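Local coordinates for protein endo-N-acetyl-beta-D-glucosaminidase (Hypocrea jecorina, PDB 4AC1) that hydrolyses the chitobiose core of N-linked glycans as a family 18 glycoside hydrolase, deglycosylating the cellulases of its own fungus, at residues A[2-7]-A[33-38]; A[7-12]-A[255-260]; A[38-43]-A[79-84]. One frame throughout, in Å; residues are numbered along the deposited sequence.

Interaction 1: residues A[2-7]-A[33-38]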
loop_
_atom_site.group_PDB
_atom_site.type_symbol
_atom_site.label_atom_id
_atom_site.label_comp_id
_atom_site.label_asym_id
_atom_site.label_seq_id
_atom_site.Cartn_x
_atom_site.Cartn_y
_atom_site.Cartn_z
ATOM N N LEU A 2 -4.051 12.488 10.029
ATOM C CA LEU A 2 -2.660 12.403 9.617
ATOM C C LEU A 2 -1.772 12.554 10.843
ATOM O O LEU A 2 -2.110 13.306 11.774
ATOM C CB LEU A 2 -2.352 13.514 8.620
ATOM C CG LEU A 2 -3.187 13.549 7.341
ATOM C CD1 LEU A 2 -2.751 14.710 6.487
ATOM C CD2 LEU A 2 -3.088 12.243 6.553
ATOM N N PRO A 3 -0.615 11.884 10.856
ATOM C CA PRO A 3 -0.050 11.053 9.798
ATOM C C PRO A 3 -0.552 9.611 9.836
ATOM O O PRO A 3 -0.794 9.048 10.906
ATOM C CB PRO A 3 1.448 11.082 10.119
ATOM C CG PRO A 3 1.490 11.161 11.602
ATOM C CD PRO A 3 0.342 12.068 11.967
ATOM N N ARG A 4 -0.689 9.014 8.660
ATOM C CA ARG A 4 -1.037 7.596 8.557
ATOM C C ARG A 4 0.184 6.745 8.882
ATOM O O ARG A 4 1.330 7.151 8.614
ATOM C CB ARG A 4 -1.529 7.265 7.151
ATOM C CG ARG A 4 -2.664 8.168 6.678
ATOM C CD ARG A 4 -3.061 7.826 5.260
ATOM N NE ARG A 4 -3.979 8.794 4.653
ATOM C CZ ARG A 4 -3.602 9.878 3.976
ATOM N NH1 ARG A 4 -2.324 10.183 3.855
ATOM N NH2 ARG A 4 -4.510 10.667 3.411
ATOM N N LEU A 5 -0.058 5.583 9.487
ATOM C CA LEU A 5 0.967 4.563 9.638
ATOM C C LEU A 5 0.409 3.297 9.036
ATOM O O LEU A 5 -0.568 2.730 9.546
ATOM C CB LEU A 5 1.351 4.333 11.104
ATOM C CG LEU A 5 2.378 3.216 11.353
ATOM C CD1 LEU A 5 3.693 3.455 10.582
ATOM C CD2 LEU A 5 2.653 3.025 12.840
ATOM N N ILE A 6 1.027 2.865 7.946
ATOM C CA ILE A 6 0.489 1.826 7.087
ATOM C C ILE A 6 1.482 0.685 7.025
ATOM O O ILE A 6 2.669 0.915 6.828
ATOM C CB ILE A 6 0.308 2.387 5.669
ATOM C CG1 ILE A 6 -0.702 3.545 5.678
ATOM C CG2 ILE A 6 -0.100 1.290 4.671
ATOM C CD1 ILE A 6 -0.329 4.691 4.774
ATOM N N VAL A 7 1.011 -0.538 7.217
ATOM C CA VAL A 7 1.867 -1.727 7.143
ATOM C C VAL A 7 1.308 -2.689 6.098
ATOM O O VAL A 7 0.119 -3.068 6.154
ATOM C CB VAL A 7 1.949 -2.449 8.501
ATOM C CG1 VAL A 7 2.600 -3.843 8.350
ATOM C CG2 VAL A 7 2.696 -1.592 9.512
ATOM N N LEU A 33 -1.173 2.317 14.560
ATOM C CA LEU A 33 -1.390 1.804 13.219
ATOM C C LEU A 33 -2.712 2.324 12.682
ATOM O O LEU A 33 -3.722 2.203 13.363
ATOM C CB LEU A 33 -1.442 0.280 13.244
ATOM C CG LEU A 33 -1.551 -0.398 11.879
ATOM C CD1 LEU A 33 -0.240 -0.266 11.124
ATOM C CD2 LEU A 33 -1.913 -1.852 12.039
ATOM N N THR A 34 -2.716 2.937 11.501
ATOM C CA THR A 34 -3.976 3.398 10.920
ATOM C C THR A 34 -4.513 2.464 9.835
ATOM O O THR A 34 -5.718 2.375 9.661
ATOM C CB THR A 34 -3.873 4.830 10.395
ATOM O OG1 THR A 34 -2.859 4.888 9.390
ATOM C CG2 THR A 34 -3.518 5.793 11.520
ATOM N N HIS A 35 -3.622 1.777 9.112
ATOM C CA HIS A 35 -4.020 0.944 7.982
ATOM C C HIS A 35 -3.192 -0.319 7.916
ATOM O O HIS A 35 -1.965 -0.249 8.051
ATOM C CB HIS A 35 -3.836 1.719 6.667
ATOM C CG HIS A 35 -4.653 2.962 6.599
ATOM N ND1 HIS A 35 -4.258 4.141 7.196
ATOM C CD2 HIS A 35 -5.878 3.191 6.074
ATOM C CE1 HIS A 35 -5.201 5.051 7.022
ATOM N NE2 HIS A 35 -6.196 4.494 6.351
ATOM N N LEU A 36 -3.842 -1.449 7.646
ATOM C CA LEU A 36 -3.173 -2.720 7.423
ATOM C C LEU A 36 -3.570 -3.144 6.011
ATOM O O LEU A 36 -4.781 -3.262 5.728
ATOM C CB LEU A 36 -3.618 -3.759 8.463
ATOM C CG LEU A 36 -2.918 -5.131 8.549
ATOM C CD1 LEU A 36 -3.251 -6.062 7.384
ATOM C CD2 LEU A 36 -1.396 -5.024 8.757
ATOM N N ILE A 37 -2.584 -3.359 5.135
ATOM C CA ILE A 37 -2.846 -3.708 3.739
ATOM C C ILE A 37 -2.502 -5.183 3.497
ATOM O O ILE A 37 -1.325 -5.567 3.468
ATOM C CB ILE A 37 -2.101 -2.769 2.740
ATOM C CG1 ILE A 37 -2.447 -1.298 3.029
ATOM C CG2 ILE A 37 -2.475 -3.138 1.297
ATOM C CD1 ILE A 37 -1.804 -0.287 2.088
ATOM N N VAL A 38 -3.549 -6.000 3.363
ATOM C CA VAL A 38 -3.420 -7.431 3.070
ATOM C C VAL A 38 -3.085 -7.570 1.586
ATOM O O VAL A 38 -3.765 -6.997 0.734
ATOM C CB VAL A 38 -4.720 -8.191 3.410
ATOM C CG1 VAL A 38 -4.633 -9.671 2.997
ATOM C CG2 VAL A 38 -5.006 -8.068 4.907
#
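Leu5 and Thr34 meet where two neighbouring strands begin to pair, and the threonine side chain joins the pairing as though it were backbone. Its OG1 lies between its own backbone N and carbonyl carbon (chi1 60°), a setting that turns the hydroxyl to the other strand, where Leu5 N donates to OG1 at 2.9 Å. The carbonyl of the same leucine is gripped twice: Thr34 N reaches Leu5 O at 2.9 Å in the carbonyl plane, and His35 N reaches that oxygen at 3.2 Å from a tilted position. Further along, Val7 N binds His35 O and Ile37 N binds Val7 O, the latter almost perfectly straight at 176°. This is the parallel ladder of a beta-alpha-beta unit, strand 4-9, helix 24-27 and strand 35-42, which opens the beta/alpha barrel of family 18; here the two short strand segments are inclined by 25°. On the face bearing Ile6 and His35, Ile6 CG1 rests 3.8 Å from His35 CB, while its CG2 is pressed tightly against Ile37 CD1 at 3.5 Å. The reverse face carries Val7, whose CG2 meets Leu33 CD1 at 3.6 Å, the two side chains crossing at roughly a right angle. In the next shell, Thr34 OG1 and His35 ND1 share a hydrogen bond of 2.7 Å that limits rotation of the imidazole, and Trp185 meets that ring edge-to-face. Arg4 runs its extended chain past CE1 of the histidine; Leu2 CD2 lies over one face of its guanidinium, and NH1 is bound by the carbonyl of Ala214. Behind Leu5, helix 270-279 packs on the barrel wall through Trp271, Val275 and Thr276.

Interaction 2: residues A[7-12]-A[255-260]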
loop_
_atom_site.group_PDB
_atom_site.type_symbol
_atom_site.label_atom_id
_atom_site.label_comp_id
_atom_site.label_asym_id
_atom_site.label_seq_id
_atom_site.Cartn_x
_atom_site.Cartn_y
_atom_site.Cartn_z
ATOM N N VAL A 7 1.011 -0.538 7.217
ATOM C CA VAL A 7 1.867 -1.727 7.143
ATOM C C VAL A 7 1.308 -2.689 6.098
ATOM O O VAL A 7 0.119 -3.068 6.154
ATOM C CB VAL A 7 1.949 -2.449 8.501
ATOM C CG1 VAL A 7 2.600 -3.843 8.350
ATOM C CG2 VAL A 7 2.696 -1.592 9.512
ATOM N N TYR A 8 2.150 -3.053 5.131
ATOM C CA TYR A 8 1.837 -4.111 4.182
ATOM C C TYR A 8 2.108 -5.476 4.799
ATOM O O TYR A 8 3.159 -5.691 5.429
ATOM C CB TYR A 8 2.681 -3.966 2.924
ATOM C CG TYR A 8 2.270 -2.858 1.967
ATOM C CD1 TYR A 8 2.773 -1.560 2.081
ATOM C CD2 TYR A 8 1.378 -3.121 0.925
ATOM C CE1 TYR A 8 2.383 -0.556 1.192
ATOM C CE2 TYR A 8 0.995 -2.130 0.025
ATOM C CZ TYR A 8 1.504 -0.852 0.168
ATOM O OH TYR A 8 1.145 0.142 -0.718
ATOM N N PHE A 9 1.155 -6.388 4.605
ATOM C CA PHE A 9 1.166 -7.718 5.208
ATOM C C PHE A 9 1.035 -8.728 4.064
ATOM O O PHE A 9 -0.084 -9.075 3.657
ATOM C CB PHE A 9 -0.015 -7.807 6.191
ATOM C CG PHE A 9 -0.047 -9.061 7.035
ATOM C CD1 PHE A 9 0.731 -9.177 8.184
ATOM C CD2 PHE A 9 -0.899 -10.108 6.701
ATOM C CE1 PHE A 9 0.681 -10.342 8.965
ATOM C CE2 PHE A 9 -0.960 -11.266 7.468
ATOM C CZ PHE A 9 -0.168 -11.383 8.604
ATOM N N GLN A 10 2.178 -9.125 3.489
ATOM C CA GLN A 10 2.215 -10.067 2.356
ATOM C C GLN A 10 2.549 -11.486 2.802
ATOM O O GLN A 10 1.883 -12.447 2.404
ATOM C CB GLN A 10 3.192 -9.639 1.259
ATOM C CG GLN A 10 2.981 -10.460 -0.007
ATOM C CD GLN A 10 4.016 -10.214 -1.068
ATOM O OE1 GLN A 10 5.168 -10.633 -0.943
ATOM N NE2 GLN A 10 3.613 -9.555 -2.131
ATOM N N THR A 11 3.595 -11.603 3.618
ATOM C CA THR A 11 4.010 -12.880 4.192
ATOM C C THR A 11 3.096 -13.152 5.374
ATOM O O THR A 11 3.139 -12.438 6.389
ATOM C CB THR A 11 5.478 -12.842 4.624
ATOM O OG1 THR A 11 6.283 -12.530 3.488
ATOM C CG2 THR A 11 5.933 -14.196 5.182
ATOM N N THR A 12 2.272 -14.190 5.227
ATOM C CA THR A 12 1.153 -14.455 6.128
ATOM C C THR A 12 1.391 -15.665 7.028
ATOM O O THR A 12 0.681 -15.860 8.015
ATOM C CB THR A 12 -0.156 -14.697 5.329
ATOM O OG1 THR A 12 0.043 -15.805 4.437
ATOM C CG2 THR A 12 -0.555 -13.451 4.522
ATOM N N TRP A 255 7.103 -1.779 3.908
ATOM C CA TRP A 255 7.150 -3.056 3.182
ATOM C C TRP A 255 8.248 -3.934 3.811
ATOM O O TRP A 255 9.426 -3.600 3.676
ATOM C CB TRP A 255 7.452 -2.846 1.684
ATOM C CG TRP A 255 7.399 -4.157 0.997
ATOM C CD1 TRP A 255 8.409 -5.069 0.882
ATOM C CD2 TRP A 255 6.239 -4.764 0.412
ATOM N NE1 TRP A 255 7.960 -6.195 0.240
ATOM C CE2 TRP A 255 6.625 -6.039 -0.052
ATOM C CE3 TRP A 255 4.907 -4.352 0.237
ATOM C CZ2 TRP A 255 5.730 -6.906 -0.699
ATOM C CZ3 TRP A 255 4.012 -5.213 -0.400
ATOM C CH2 TRP A 255 4.434 -6.474 -0.868
ATOM N N GLU A 256 7.918 -5.028 4.502
ATOM C CA GLU A 256 6.562 -5.446 4.885
ATOM C C GLU A 256 6.652 -5.982 6.322
ATOM O O GLU A 256 7.724 -5.975 6.946
ATOM C CB GLU A 256 6.025 -6.526 3.936
ATOM C CG GLU A 256 6.955 -7.729 3.819
ATOM C CD GLU A 256 6.227 -9.059 3.669
ATOM O OE1 GLU A 256 5.062 -9.195 4.120
ATOM O OE2 GLU A 256 6.838 -9.986 3.096
ATOM N N TYR A 257 5.542 -6.460 6.867
ATOM C CA TYR A 257 5.467 -6.660 8.312
ATOM C C TYR A 257 6.442 -7.663 8.936
ATOM O O TYR A 257 7.217 -7.308 9.836
ATOM C CB TYR A 257 4.047 -7.038 8.734
ATOM C CG TYR A 257 3.897 -7.368 10.208
ATOM C CD1 TYR A 257 4.170 -6.415 11.198
ATOM C CD2 TYR A 257 3.473 -8.633 10.611
ATOM C CE1 TYR A 257 4.009 -6.719 12.549
ATOM C CE2 TYR A 257 3.319 -8.950 11.971
ATOM C CZ TYR A 257 3.582 -7.983 12.930
ATOM O OH TYR A 257 3.427 -8.256 14.274
ATOM N N PHE A 258 6.374 -8.913 8.480
ATOM C CA PHE A 258 6.750 -10.073 9.312
ATOM C C PHE A 258 8.184 -10.138 9.832
ATOM O O PHE A 258 8.440 -10.804 10.829
ATOM C CB PHE A 258 6.424 -11.394 8.602
ATOM C CG PHE A 258 7.510 -11.867 7.686
ATOM C CD1 PHE A 258 7.791 -11.182 6.504
ATOM C CD2 PHE A 258 8.270 -12.993 8.018
ATOM C CE1 PHE A 258 8.794 -11.615 5.663
ATOM C CE2 PHE A 258 9.284 -13.432 7.185
ATOM C CZ PHE A 258 9.547 -12.750 6.011
ATOM N N ASN A 259 9.109 -9.471 9.150
ATOM C CA ASN A 259 10.531 -9.555 9.493
ATOM C C ASN A 259 11.134 -8.195 9.771
ATOM O O ASN A 259 12.357 -8.040 9.806
ATOM C CB ASN A 259 11.316 -10.261 8.368
ATOM C CG ASN A 259 11.241 -9.517 7.033
ATOM O OD1 ASN A 259 10.506 -8.546 6.892
ATOM N ND2 ASN A 259 12.006 -9.970 6.055
ATOM N N SER A 260 10.276 -7.204 9.995
ATOM C CA SER A 260 10.728 -5.829 10.173
ATOM C C SER A 260 11.829 -5.676 11.205
ATOM O O SER A 260 11.712 -6.173 12.319
ATOM C CB SER A 260 9.569 -4.965 10.619
ATOM O OG SER A 260 8.552 -4.908 9.644
HETATM O O HOH W 1 4.168 -9.737 6.727
#
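Glu256 and Thr11 cross at about a right angle, with both carboxylate oxygens facing the loop after strand 4-9. Thr11 N points almost straight at the syn lone pair of Glu256 OE1, 2.9 Å away; Gln10 N comes to the same oxygen on its syn side but well out of the carboxylate plane. Thr11 OG1 donates to Glu256 OE2 at 2.6 Å, and a water 2.8 Å from Glu256 OE1 carries the link on to Thr11 O and Phe258 N. The carboxylate gets there because CG sits between the backbone N and the carbonyl carbon (chi1 55°) and the chain bends again beyond it. With an alanine in place of Glu256, the amides of Gln10 and Thr11 and the threonine hydroxyl would probably be left without the carboxylate they share, and their loop freer to shift. The peptide bond before Glu256 is cis, at the end of the last barrel strand, 251-255; in family 18 a tryptophan at such a bond commonly floors the sugar-binding cleft, and Trp255 is consistent with this role, standing near a bound zinc ion and Glu127. Its six-membered ring leans on Tyr8 at 52°, centroids 5.3 Å apart, while Tyr8 OH is held by Asp123 of the DxDxE signature. Gln10 NE2, hydrogen-bonded to Ser40 OG, lies in the indole plane at the edge, 3.4 Å from Trp255 CH2, with amide and ring planes 89° apart. Thr11 CG2 sits squarely over the Phe258 ring, 3.6 Å from the centroid, in a CH-pi contact, and Asn259 CB covers the opposite face. Tyr257 lies alongside Phe9, its CD2 touching Phe9 CE1 at 3.7 Å in the phenylalanine ring plane, and Val7 CG1 presses on Tyr257 CB at 3.5 Å.

Interaction 3: residues A[38-43]-A[79-84]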
loop_
_atom_site.group_PDB
_atom_site.type_symbol
_atom_site.label_atom_id
_atom_site.label_comp_id
_atom_site.label_asym_id
_atom_site.label_seq_id
_atom_site.Cartn_x
_atom_site.Cartn_y
_atom_site.Cartn_z
ATOM N N VAL A 38 -3.549 -6.000 3.363
ATOM C CA VAL A 38 -3.420 -7.431 3.070
ATOM C C VAL A 38 -3.085 -7.570 1.586
ATOM O O VAL A 38 -3.765 -6.997 0.734
ATOM C CB VAL A 38 -4.720 -8.191 3.410
ATOM C CG1 VAL A 38 -4.633 -9.671 2.997
ATOM C CG2 VAL A 38 -5.006 -8.068 4.907
ATOM N N CYS A 39 -2.044 -8.335 1.282
ATOM C CA CYS A 39 -1.518 -8.395 -0.078
ATOM C C CYS A 39 -0.733 -9.696 -0.298
ATOM O O CYS A 39 -0.454 -10.397 0.668
ATOM C CB CYS A 39 -0.627 -7.172 -0.350
ATOM S SG CYS A 39 0.825 -6.994 0.728
ATOM N N SER A 40 -0.377 -10.040 -1.539
ATOM C CA SER A 40 -0.795 -9.357 -2.760
ATOM C C SER A 40 -1.879 -10.151 -3.465
ATOM O O SER A 40 -1.717 -11.340 -3.757
ATOM C CB SER A 40 0.382 -9.174 -3.713
ATOM O OG SER A 40 1.391 -8.370 -3.126
ATOM N N PHE A 41 -2.996 -9.493 -3.750
ATOM C CA PHE A 41 -4.026 -10.073 -4.607
ATOM C C PHE A 41 -3.524 -10.105 -6.053
ATOM O O PHE A 41 -2.784 -9.215 -6.491
ATOM C CB PHE A 41 -5.346 -9.302 -4.488
ATOM C CG PHE A 41 -6.068 -9.522 -3.177
ATOM C CD1 PHE A 41 -6.981 -10.563 -3.037
ATOM C CD2 PHE A 41 -5.832 -8.691 -2.085
ATOM C CE1 PHE A 41 -7.662 -10.767 -1.833
ATOM C CE2 PHE A 41 -6.506 -8.893 -0.874
ATOM C CZ PHE A 41 -7.421 -9.933 -0.750
ATOM N N HIS A 42 -3.910 -11.165 -6.758
ATOM C CA HIS A 42 -3.508 -11.424 -8.140
ATOM C C HIS A 42 -4.730 -11.756 -8.981
ATOM O O HIS A 42 -5.516 -12.649 -8.626
ATOM C CB HIS A 42 -2.563 -12.622 -8.207
ATOM C CG HIS A 42 -1.353 -12.489 -7.343
ATOM N ND1 HIS A 42 -0.452 -11.458 -7.493
ATOM C CD2 HIS A 42 -0.878 -13.262 -6.339
ATOM C CE1 HIS A 42 0.516 -11.590 -6.604
ATOM N NE2 HIS A 42 0.283 -12.677 -5.894
ATOM N N ILE A 43 -4.897 -11.019 -10.075
ATOM C CA ILE A 43 -5.914 -11.318 -11.079
ATOM C C ILE A 43 -5.265 -12.236 -12.114
ATOM O O ILE A 43 -4.226 -11.903 -12.699
ATOM C CB ILE A 43 -6.451 -10.029 -11.764
ATOM C CG1 ILE A 43 -6.880 -8.973 -10.731
ATOM C CG2 ILE A 43 -7.564 -10.356 -12.780
ATOM C CD1 ILE A 43 -8.074 -9.332 -9.904
ATOM N N MET A 79 -7.328 -2.898 4.387
ATOM C CA MET A 79 -7.391 -2.764 2.939
ATOM C C MET A 79 -6.767 -3.984 2.282
ATOM O O MET A 79 -6.095 -4.788 2.945
ATOM C CB MET A 79 -6.561 -1.561 2.490
ATOM C CG MET A 79 -7.041 -0.236 3.024
ATOM S SD MET A 79 -5.929 1.139 2.690
ATOM C CE MET A 79 -5.965 1.200 0.880
ATOM N N GLY A 80 -6.974 -4.110 0.977
ATOM C CA GLY A 80 -6.205 -5.040 0.166
ATOM C C GLY A 80 -5.269 -4.264 -0.744
ATOM O O GLY A 80 -5.438 -3.042 -0.921
ATOM N N MET A 81 -4.287 -4.967 -1.312
ATOM C CA MET A 81 -3.526 -4.462 -2.449
ATOM C C MET A 81 -3.564 -5.529 -3.514
ATOM O O MET A 81 -3.442 -6.725 -3.215
ATOM C CB MET A 81 -2.090 -4.124 -2.072
ATOM C CG MET A 81 -1.206 -3.745 -3.247
ATOM S SD MET A 81 -0.259 -5.142 -3.934
ATOM C CE MET A 81 1.166 -5.108 -2.836
ATOM N N VAL A 82 -3.777 -5.086 -4.745
ATOM C CA VAL A 82 -3.697 -5.940 -5.924
ATOM C C VAL A 82 -2.506 -5.490 -6.779
ATOM O O VAL A 82 -2.233 -4.282 -6.911
ATOM C CB VAL A 82 -5.040 -5.926 -6.728
ATOM C CG1 VAL A 82 -5.421 -4.521 -7.155
ATOM C CG2 VAL A 82 -5.002 -6.875 -7.933
ATOM N N GLY A 83 -1.797 -6.469 -7.337
ATOM C CA GLY A 83 -0.633 -6.206 -8.179
ATOM C C GLY A 83 0.666 -6.587 -7.515
ATOM O O GLY A 83 0.858 -7.752 -7.138
ATOM N N GLY A 84 1.548 -5.606 -7.344
ATOM C CA GLY A 84 2.890 -5.844 -6.834
ATOM C C GLY A 84 3.767 -6.517 -7.874
ATOM O O GLY A 84 3.568 -6.354 -9.082
HETATM O O HOH W 2 -0.441 -9.419 -9.157
#
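Met81 packs against Cys39 and Ser40 where two parallel strands of the beta/alpha barrel, 35-42 and 77-83, are put out of step by a beta bulge. Val38 pairs with Gly80 but Phe41 with Val82, and the extra residue is taken up around the cis peptide bond between Cys39 and Ser40. Backbone bonds resume beyond it, with Phe41 N on Met81 O and Gly83 N on Phe41 O. The methionine starts with CB 3.8 Å from Cys39 CB. CG then stands anti to the backbone N (chi1 173°), and bends at the next two torsions fold the thioether back over the bulge. SD comes within 3.7 Å of Ser40 OG, and the terminal CE ends 3.3 Å from the same OG and 3.7 Å from Cys39 CB. That hydroxyl is bound by Gln10 NE2, while the methionine also touches Asp123 and Asp125 of the adjoining strand, the latter a known zinc ligand, though not metal-bound in this model. On the other face, Phe41 brings its ring edge to the backbone, with CD2 3.3 Å from Met81 O in the ring plane. Gly80 adjoins this ring, its CA 4.0 Å from Phe41 CE2. At the far end a water bridges to Gly83 O and lies in the plane of the His42 ring, 2.6 Å from ND1.

The three contacts occupy adjoining parts of one barrel wall, their centres 12 to 15 Å apart. Interaction 1 joins strands 4-9 and 35-42, interaction 3 carries the latter on to strand 77-83, and interaction 2 sets the loop after strand 251-255 against strand 4-9, where those two strands, paired in parallel, close the barrel. Along the chain, interaction 3 follows interaction 1 and is nested inside the long span closed by interaction 2, whose segments alternate with those of interaction 1. Val7 belongs to interactions 1 and 2, Val38 to interactions 1 and 3. Interactions 2 and 3 touch through Gln10 with Ser40 and Trp255 with Met81, beside the zinc-binding residues of the probable active-site end.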